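Local coordinates for protein HTH-type transcriptional regulator Rv1985c/MT2039 (Mycobacterium tuberculosis, PDB 3ISP) that binds DNA as a LysR-type transcriptional regulator, probably activating expression of the exporter LysE while repressing its own gene, at residues A[12-17]-A[50-55]; A[104-109]-A[124-129]; A[131-136]-A[150-155]. One frame throughout, in Å; residues are numbered along the deposited sequence.

Interaction 1 (A[12-17]-A[50-55])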
loop_
_atom_site.group_PDB
_atom_site.type_symbol
_atom_site.label_atom_id
_atom_site.label_comp_id
_atom_site.label_asym_id
_atom_site.label_seq_id
_atom_site.Cartn_x
_atom_site.Cartn_y
_atom_site.Cartn_z
ATOM N N ALA A 12 -0.014 0.155 29.659
ATOM C CA ALA A 12 -0.257 1.582 29.750
ATOM C C ALA A 12 0.808 2.300 28.945
ATOM O O ALA A 12 0.505 3.148 28.115
ATOM C CB ALA A 12 -0.223 2.026 31.201
ATOM N N ALA A 13 2.061 1.930 29.192
ATOM C CA ALA A 13 3.206 2.525 28.517
ATOM C C ALA A 13 3.086 2.402 27.000
ATOM O O ALA A 13 3.220 3.390 26.269
ATOM C CB ALA A 13 4.485 1.865 28.993
ATOM N N LEU A 14 2.847 1.177 26.543
ATOM C CA LEU A 14 2.665 0.889 25.133
ATOM C C LEU A 14 1.627 1.821 24.531
ATOM O O LEU A 14 1.935 2.679 23.696
ATOM C CB LEU A 14 2.189 -0.551 24.978
ATOM C CG LEU A 14 2.153 -1.077 23.553
ATOM C CD1 LEU A 14 3.490 -0.818 22.912
ATOM C CD2 LEU A 14 1.834 -2.546 23.533
ATOM N N ALA A 15 0.388 1.634 24.980
ATOM C CA ALA A 15 -0.777 2.334 24.451
ATOM C C ALA A 15 -0.543 3.827 24.392
ATOM O O ALA A 15 -0.985 4.499 23.455
ATOM C CB ALA A 15 -2.013 2.020 25.290
ATOM N N ALA A 16 0.162 4.339 25.395
ATOM C CA ALA A 16 0.473 5.757 25.464
ATOM C C ALA A 16 1.494 6.115 24.397
ATOM O O ALA A 16 1.346 7.111 23.695
ATOM C CB ALA A 16 0.989 6.117 26.836
ATOM N N VAL A 17 2.519 5.285 24.262
ATOM C CA VAL A 17 3.576 5.546 23.299
ATOM C C VAL A 17 3.072 5.451 21.862
ATOM O O VAL A 17 3.574 6.143 20.982
ATOM C CB VAL A 17 4.768 4.596 23.503
ATOM C CG1 VAL A 17 5.762 4.731 22.365
ATOM C CG2 VAL A 17 5.447 4.892 24.821
ATOM N N GLN A 50 8.563 -10.303 21.789
ATOM C CA GLN A 50 8.392 -9.648 20.496
ATOM C C GLN A 50 8.711 -8.165 20.599
ATOM O O GLN A 50 8.525 -7.537 21.636
ATOM C CB GLN A 50 6.947 -9.793 20.024
ATOM C CG GLN A 50 6.430 -11.203 20.001
ATOM C CD GLN A 50 6.563 -11.858 18.644
ATOM O OE1 GLN A 50 6.752 -11.189 17.618
ATOM N NE2 GLN A 50 6.447 -13.179 18.628
ATOM N N VAL A 51 9.193 -7.592 19.518
ATOM C CA VAL A 51 9.308 -6.159 19.490
ATOM C C VAL A 51 7.889 -5.645 19.263
ATOM O O VAL A 51 7.152 -6.219 18.451
ATOM C CB VAL A 51 10.288 -5.728 18.403
ATOM C CG1 VAL A 51 10.093 -4.271 18.034
ATOM C CG2 VAL A 51 11.702 -5.991 18.881
ATOM N N LEU A 52 7.504 -4.588 19.987
ATOM C CA LEU A 52 6.112 -4.136 20.022
ATOM C C LEU A 52 5.876 -2.733 19.462
ATOM O O LEU A 52 4.757 -2.389 19.062
ATOM C CB LEU A 52 5.570 -4.210 21.445
ATOM C CG LEU A 52 5.472 -5.617 22.025
ATOM C CD1 LEU A 52 5.057 -5.577 23.481
ATOM C CD2 LEU A 52 4.505 -6.447 21.220
ATOM N N VAL A 53 6.932 -1.933 19.433
ATOM C CA VAL A 53 6.844 -0.545 19.013
ATOM C C VAL A 53 7.989 -0.196 18.092
ATOM O O VAL A 53 9.147 -0.350 18.460
ATOM C CB VAL A 53 6.998 0.405 20.208
ATOM C CG1 VAL A 53 6.777 1.840 19.762
ATOM C CG2 VAL A 53 6.050 0.035 21.313
ATOM N N VAL A 54 7.679 0.295 16.902
ATOM C CA VAL A 54 8.712 0.886 16.077
ATOM C C VAL A 54 9.136 2.202 16.744
ATOM O O VAL A 54 8.309 3.089 16.955
ATOM C CB VAL A 54 8.210 1.157 14.666
ATOM C CG1 VAL A 54 9.376 1.202 13.712
ATOM C CG2 VAL A 54 7.231 0.085 14.249
ATOM N N ARG A 55 10.419 2.321 17.086
ATOM C CA ARG A 55 10.898 3.465 17.863
ATOM C C ARG A 55 10.976 4.764 17.066
ATOM O O ARG A 55 11.029 5.844 17.654
ATOM C CB ARG A 55 12.264 3.168 18.491
ATOM C CG ARG A 55 12.213 2.635 19.916
ATOM C CD ARG A 55 11.993 1.131 19.966
ATOM N NE ARG A 55 11.909 0.634 21.337
ATOM C CZ ARG A 55 11.672 -0.635 21.653
ATOM N NH1 ARG A 55 11.496 -1.534 20.693
ATOM N NH2 ARG A 55 11.621 -1.009 22.928
#
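Leu14 and Val17, one turn apart on helix 9-20, face the short strand 53-54 and the residue before it: Leu14 meets Leu52 and Val53, and Val17 meets Val53. Everything that passes between the two segments is apolar; no hydrogen bond or charge pair joins them. The backbones stay well separated, the nearest CA atoms being those of Leu14 and Val53, 7.5 Å apart.

Val53 turns its two methyls to different helix residues. CG1 lies opposite Val17, with Val17 CG1 4.0 Å from Val53 CG1, and the two side chains are set nearly square to each other. In Val17 that branch is trans to the backbone N (chi1 171°), which carries it out to the strand residue. Leu14 lies beside the CG2 side of Val53, where the fine fit is doubtful. Leu14 also reaches back along the chain: its CD1 comes within 4.2 Å of Leu52 CB.

Polar bonding in this region serves the segment 50-55 and its own neighbours. Glu45 of helix 34-48 accepts a hydrogen bond from the backbone N of Leu52 and forms a salt bridge with Arg55, while backbone bonds from Leu52 to Thr62 and from Val54 to Arg60 tie the strand into its antiparallel hairpin, the wing of this winged helix-turn-helix domain. Further apolar cover comes from Leu68 of helix 66-82, which touches both Leu14 and Leu52, and from Phe23 and Ile41, which touch Val17.

All four touching residues are buried, so the union of first helix and wing rests on side-chain shape and the exclusion of water, without directional bonds across it; the orientation is probably set by the surrounding helices and the hairpin's own hydrogen bonds.

Interaction 2 (A[104-109]-A[124-129]); sequences DSMATW and VRIEDQ
Helix 103-107 lies beside the end of strand 120-126, with Met106 and Ile126 the closest pair of CA atoms at 7.8 Å, too far for backbone bonding. Met106 bridges that gap, and its side chain meets two strand residues at different points along its length. Near the root, Met106 CB is 3.7 Å from Ile126 CD1, and the same methyl also rests against Met106 CG; the isoleucine lies roughly perpendicular to the methionine. Bends at chi2 (62°) and chi3 (66°) then fold the thioether round, and its terminal CE meets Val124 CG1 tip to tip at 3.5 Å. Val101, on the neighbouring strand 95-101, touches both Met106 and Val124 and widens this apolar patch. Within 104-109, Thr108 OG1 donates to Asp104 O over 2.8 Å, lying in the carbonyl plane. The third subunit, another copy of the protein, borders the patch: its Glu225 packs on Met106 and its Thr223 on Ile126, and Val124 makes backbone hydrogen bonds to it. Strand 95-101, helix 103-107 and strand 120-126 form a beta-alpha-beta unit of the periplasmic-binding-protein-like regulatory domain of LysR proteins, here with the helix packed on its parallel strands.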
loop_
_atom_site.group_PDB
_atom_site.type_symbol
_atom_site.label_atom_id
_atom_site.label_comp_id
_atom_site.label_asym_id
_atom_site.label_seq_id
_atom_site.Cartn_x
_atom_site.Cartn_y
_atom_site.Cartn_z
ATOM N N ASP A 104 -23.406 4.392 5.229
ATOM C CA ASP A 104 -24.807 4.092 4.954
ATOM C C ASP A 104 -25.657 3.849 6.209
ATOM O O ASP A 104 -26.850 4.151 6.218
ATOM C CB ASP A 104 -24.912 2.909 3.989
ATOM C CG ASP A 104 -24.556 3.293 2.567
ATOM O OD1 ASP A 104 -24.607 4.510 2.254
ATOM O OD2 ASP A 104 -24.231 2.380 1.768
ATOM N N SER A 105 -25.056 3.322 7.269
ATOM C CA SER A 105 -25.812 3.148 8.507
ATOM C C SER A 105 -26.005 4.451 9.255
ATOM O O SER A 105 -27.050 4.666 9.867
ATOM C CB SER A 105 -25.171 2.106 9.423
ATOM O OG SER A 105 -25.178 0.819 8.823
ATOM N N MET A 106 -24.998 5.318 9.219
ATOM C CA MET A 106 -25.084 6.570 9.959
ATOM C C MET A 106 -26.155 7.478 9.362
ATOM O O MET A 106 -26.820 8.218 10.075
ATOM C CB MET A 106 -23.726 7.288 10.020
ATOM C CG MET A 106 -23.783 8.692 10.638
ATOM S SD MET A 106 -24.318 8.753 12.368
ATOM C CE MET A 106 -22.977 7.910 13.117
ATOM N N ALA A 107 -26.333 7.411 8.053
ATOM C CA ALA A 107 -27.292 8.285 7.401
ATOM C C ALA A 107 -28.720 7.776 7.552
ATOM O O ALA A 107 -29.681 8.529 7.385
ATOM C CB ALA A 107 -26.948 8.460 5.937
ATOM N N THR A 108 -28.867 6.496 7.854
ATOM C CA THR A 108 -30.200 5.939 7.952
ATOM C C THR A 108 -30.555 5.607 9.394
ATOM O O THR A 108 -30.900 6.488 10.178
ATOM C CB THR A 108 -30.369 4.723 7.044
ATOM O OG1 THR A 108 -29.402 3.729 7.391
ATOM C CG2 THR A 108 -30.154 5.121 5.599
ATOM N N TRP A 109 -30.431 4.342 9.762
ATOM C CA TRP A 109 -30.942 3.897 11.047
ATOM C C TRP A 109 -30.124 4.298 12.268
ATOM O O TRP A 109 -30.711 4.609 13.306
ATOM C CB TRP A 109 -31.161 2.397 11.022
ATOM C CG TRP A 109 -29.925 1.611 10.826
ATOM C CD1 TRP A 109 -29.374 1.211 9.642
ATOM C CD2 TRP A 109 -29.084 1.092 11.859
ATOM N NE1 TRP A 109 -28.224 0.484 9.877
ATOM C CE2 TRP A 109 -28.029 0.395 11.229
ATOM C CE3 TRP A 109 -29.120 1.151 13.254
ATOM C CZ2 TRP A 109 -27.029 -0.236 11.947
ATOM C CZ3 TRP A 109 -28.130 0.527 13.960
ATOM C CH2 TRP A 109 -27.093 -0.160 13.309
ATOM N N VAL A 124 -17.534 8.875 17.413
ATOM C CA VAL A 124 -17.987 8.081 16.285
ATOM C C VAL A 124 -17.087 8.279 15.066
ATOM O O VAL A 124 -16.694 9.399 14.749
ATOM C CB VAL A 124 -19.451 8.423 15.927
ATOM C CG1 VAL A 124 -19.935 7.567 14.781
ATOM C CG2 VAL A 124 -20.337 8.217 17.132
ATOM N N ARG A 125 -16.752 7.178 14.404
ATOM C CA ARG A 125 -15.898 7.202 13.233
ATOM C C ARG A 125 -16.681 6.618 12.086
ATOM O O ARG A 125 -17.290 5.563 12.225
ATOM C CB ARG A 125 -14.679 6.306 13.441
ATOM C CG ARG A 125 -14.011 6.412 14.790
ATOM C CD ARG A 125 -13.354 7.755 14.935
ATOM N NE ARG A 125 -12.621 7.861 16.187
ATOM C CZ ARG A 125 -11.374 7.440 16.350
ATOM N NH1 ARG A 125 -10.725 6.875 15.344
ATOM N NH2 ARG A 125 -10.785 7.582 17.525
ATOM N N ILE A 126 -16.659 7.283 10.942
ATOM C CA ILE A 126 -17.280 6.717 9.761
ATOM C C ILE A 126 -16.235 5.931 9.010
ATOM O O ILE A 126 -15.342 6.505 8.402
ATOM C CB ILE A 126 -17.853 7.787 8.851
ATOM C CG1 ILE A 126 -18.879 8.622 9.609
ATOM C CG2 ILE A 126 -18.487 7.145 7.653
ATOM C CD1 ILE A 126 -20.075 7.840 10.064
ATOM N N GLU A 127 -16.347 4.614 9.056
ATOM C CA GLU A 127 -15.356 3.760 8.444
ATOM C C GLU A 127 -16.037 2.645 7.668
ATOM O O GLU A 127 -17.128 2.203 8.027
ATOM C CB GLU A 127 -14.437 3.164 9.516
ATOM C CG GLU A 127 -13.812 4.191 10.458
ATOM C CD GLU A 127 -12.877 5.180 9.761
ATOM O OE1 GLU A 127 -12.713 5.094 8.519
ATOM O OE2 GLU A 127 -12.310 6.050 10.462
ATOM N N ASP A 128 -15.397 2.191 6.600
ATOM C CA ASP A 128 -15.929 1.057 5.868
ATOM C C ASP A 128 -15.597 -0.247 6.606
ATOM O O ASP A 128 -15.133 -0.226 7.750
ATOM C CB ASP A 128 -15.455 1.039 4.398
ATOM C CG ASP A 128 -13.923 0.923 4.241
ATOM O OD1 ASP A 128 -13.206 0.418 5.147
ATOM O OD2 ASP A 128 -13.437 1.331 3.166
ATOM N N GLN A 129 -15.848 -1.374 5.947
ATOM C CA GLN A 129 -15.624 -2.677 6.542
ATOM C C GLN A 129 -14.194 -2.822 7.009
ATOM O O GLN A 129 -13.940 -3.163 8.168
ATOM C CB GLN A 129 -15.921 -3.765 5.519
ATOM C CG GLN A 129 -16.345 -5.074 6.118
ATOM C CD GLN A 129 -16.063 -6.237 5.196
ATOM O OE1 GLN A 129 -14.921 -6.454 4.789
ATOM N NE2 GLN A 129 -17.102 -6.997 4.860
#

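Interaction 3 (A[131-136]-A[150-155]); sequences HSARLL and NPVPGC
Leu136 on helix 129-137 points toward the loop 150-155, and its side chain carries most of the contact. Its CB already touches the loop, 3.7 Å from Val152 CG2. From there chi1 (-76°) sets CG trans to the carbonyl carbon, and the branch CD1 continues over the valine, 4.0 Å from that same Val152 CG2. At the tip, CD1 also reaches Cys155 SG at 3.7 Å, a sulfur-to-methyl packing contact at the start of strand 155-169. The leucine lies crosswise to the valine, close to perpendicular, and meets both of its methyls. One turn earlier on the helix, Ala133 CB adds a looser touch on Val152 CG1 at 4.3 Å.

A type II turn runs from Val152 to Cys155, with Gly154 at positive phi (76°), and the side chains at both its ends point toward the helix. Gln269 of strand 255-271 fixes the loop through its amide: its OE1 accepts a hydrogen bond from Val152 N and its NE2 donates to Asn150 O. It also packs on Leu136 and Cys155. Ala144 of strand 143-146 touches Leu136 as well.

Across the helix-loop boundary the chemistry is purely apolar, whereas the loop backbone bonds to the sheet, consistent with Val152 being held on its backbone side by Gln269 and on its side-chain side by Leu136 and Ala133.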
loop_
_atom_site.group_PDB
_atom_site.type_symbol
_atom_site.label_atom_id
_atom_site.label_comp_id
_atom_site.label_asym_id
_atom_site.label_seq_id
_atom_site.Cartn_x
_atom_site.Cartn_y
_atom_site.Cartn_z
ATOM N N HIS A 131 -11.557 -0.563 7.270
ATOM C CA HIS A 131 -11.102 0.431 8.226
ATOM C C HIS A 131 -11.584 0.146 9.653
ATOM O O HIS A 131 -10.819 0.309 10.613
ATOM C CB HIS A 131 -11.530 1.832 7.793
ATOM C CG HIS A 131 -10.829 2.332 6.565
ATOM N ND1 HIS A 131 -9.478 2.616 6.539
ATOM C CD2 HIS A 131 -11.299 2.627 5.328
ATOM C CE1 HIS A 131 -9.146 3.049 5.336
ATOM N NE2 HIS A 131 -10.232 3.065 4.583
ATOM N N SER A 132 -12.841 -0.282 9.794
ATOM C CA SER A 132 -13.424 -0.524 11.122
ATOM C C SER A 132 -12.864 -1.773 11.811
ATOM O O SER A 132 -12.632 -1.763 13.017
ATOM C CB SER A 132 -14.958 -0.560 11.066
ATOM O OG SER A 132 -15.430 -1.754 10.475
ATOM N N ALA A 133 -12.636 -2.842 11.056
ATOM C CA ALA A 133 -12.007 -4.031 11.631
ATOM C C ALA A 133 -10.636 -3.706 12.223
ATOM O O ALA A 133 -10.239 -4.287 13.232
ATOM C CB ALA A 133 -11.886 -5.123 10.596
ATOM N N ARG A 134 -9.904 -2.789 11.592
ATOM C CA ARG A 134 -8.609 -2.367 12.122
ATOM C C ARG A 134 -8.767 -1.708 13.490
ATOM O O ARG A 134 -8.089 -2.071 14.450
ATOM C CB ARG A 134 -7.894 -1.405 11.166
ATOM C CG ARG A 134 -6.471 -1.058 11.617
ATOM C CD ARG A 134 -5.857 0.093 10.829
ATOM N NE ARG A 134 -4.391 0.053 10.853
ATOM C CZ ARG A 134 -3.602 1.111 10.666
ATOM N NH1 ARG A 134 -4.129 2.312 10.457
ATOM N NH2 ARG A 134 -2.280 0.972 10.702
ATOM N N LEU A 135 -9.667 -0.734 13.566
ATOM C CA LEU A 135 -9.916 -0.001 14.798
ATOM C C LEU A 135 -10.411 -0.919 15.920
ATOM O O LEU A 135 -10.211 -0.635 17.104
ATOM C CB LEU A 135 -10.915 1.128 14.541
ATOM C CG LEU A 135 -10.548 2.079 13.401
ATOM C CD1 LEU A 135 -11.690 3.032 13.082
ATOM C CD2 LEU A 135 -9.284 2.854 13.735
ATOM N N LEU A 136 -11.063 -2.014 15.554
ATOM C CA LEU A 136 -11.456 -2.995 16.555
ATOM C C LEU A 136 -10.243 -3.767 17.058
ATOM O O LEU A 136 -10.014 -3.847 18.259
ATOM C CB LEU A 136 -12.502 -3.960 16.010
ATOM C CG LEU A 136 -13.918 -3.420 15.881
ATOM C CD1 LEU A 136 -14.867 -4.575 15.608
ATOM C CD2 LEU A 136 -14.318 -2.686 17.146
ATOM N N ASN A 150 -17.526 -12.307 10.091
ATOM C CA ASN A 150 -16.507 -13.026 10.865
ATOM C C ASN A 150 -16.059 -12.248 12.096
ATOM O O ASN A 150 -15.790 -11.057 12.013
ATOM C CB ASN A 150 -15.293 -13.394 9.996
ATOM C CG ASN A 150 -15.584 -14.540 9.016
ATOM O OD1 ASN A 150 -16.607 -15.243 9.114
ATOM N ND2 ASN A 150 -14.671 -14.732 8.063
ATOM N N PRO A 151 -15.980 -12.916 13.251
ATOM C CA PRO A 151 -15.560 -12.200 14.459
ATOM C C PRO A 151 -14.130 -11.706 14.335
ATOM O O PRO A 151 -13.230 -12.516 14.116
ATOM C CB PRO A 151 -15.631 -13.276 15.551
ATOM C CG PRO A 151 -16.522 -14.346 15.000
ATOM C CD PRO A 151 -16.287 -14.331 13.519
ATOM N N VAL A 152 -13.917 -10.402 14.472
ATOM C CA VAL A 152 -12.553 -9.904 14.545
ATOM C C VAL A 152 -12.059 -10.224 15.936
ATOM O O VAL A 152 -12.866 -10.386 16.854
ATOM C CB VAL A 152 -12.427 -8.380 14.245
ATOM C CG1 VAL A 152 -13.605 -7.884 13.391
ATOM C CG2 VAL A 152 -12.296 -7.583 15.520
ATOM N N PRO A 153 -10.733 -10.352 16.085
ATOM C CA PRO A 153 -10.012 -10.708 17.318
ATOM C C PRO A 153 -10.449 -9.910 18.550
ATOM O O PRO A 153 -10.429 -8.675 18.536
ATOM C CB PRO A 153 -8.558 -10.381 16.969
ATOM C CG PRO A 153 -8.481 -10.615 15.500
ATOM C CD PRO A 153 -9.822 -10.222 14.935
ATOM N N GLY A 154 -10.841 -10.624 19.602
ATOM C CA GLY A 154 -11.310 -10.003 20.828
ATOM C C GLY A 154 -12.718 -9.441 20.738
ATOM O O GLY A 154 -13.077 -8.540 21.497
ATOM N N CYS A 155 -13.523 -9.982 19.826
ATOM C CA CYS A 155 -14.826 -9.404 19.526
ATOM C C CYS A 155 -15.971 -10.410 19.385
ATOM O O CYS A 155 -15.839 -11.425 18.710
ATOM C CB CYS A 155 -14.720 -8.581 18.250
ATOM S SG CYS A 155 -14.234 -6.879 18.485
#

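In the fold
All three contacts are apolar, with no hydrogen bond between their paired segments. Interaction 1 belongs to the DNA-binding domain, its centre about 25 Å from the centre of the chain, and is formed wholly by buried residues. Interactions 2 and 3 share the regulatory domain, with centres about 6 and 10 Å from that point, yet each includes a partly exposed residue, Ile126 and Ala133. Strand 120-126 leads into helix 129-137, and Glu127 CG packs 3.6 Å from Leu135 CD1. Interaction 1 uses branched aliphatic side chains; the others add sulfur, through Met106 and Cys155. Interaction 2 borders the third subunit; in interactions 1 and 3, segment residues away from the touching side chains pack on the second.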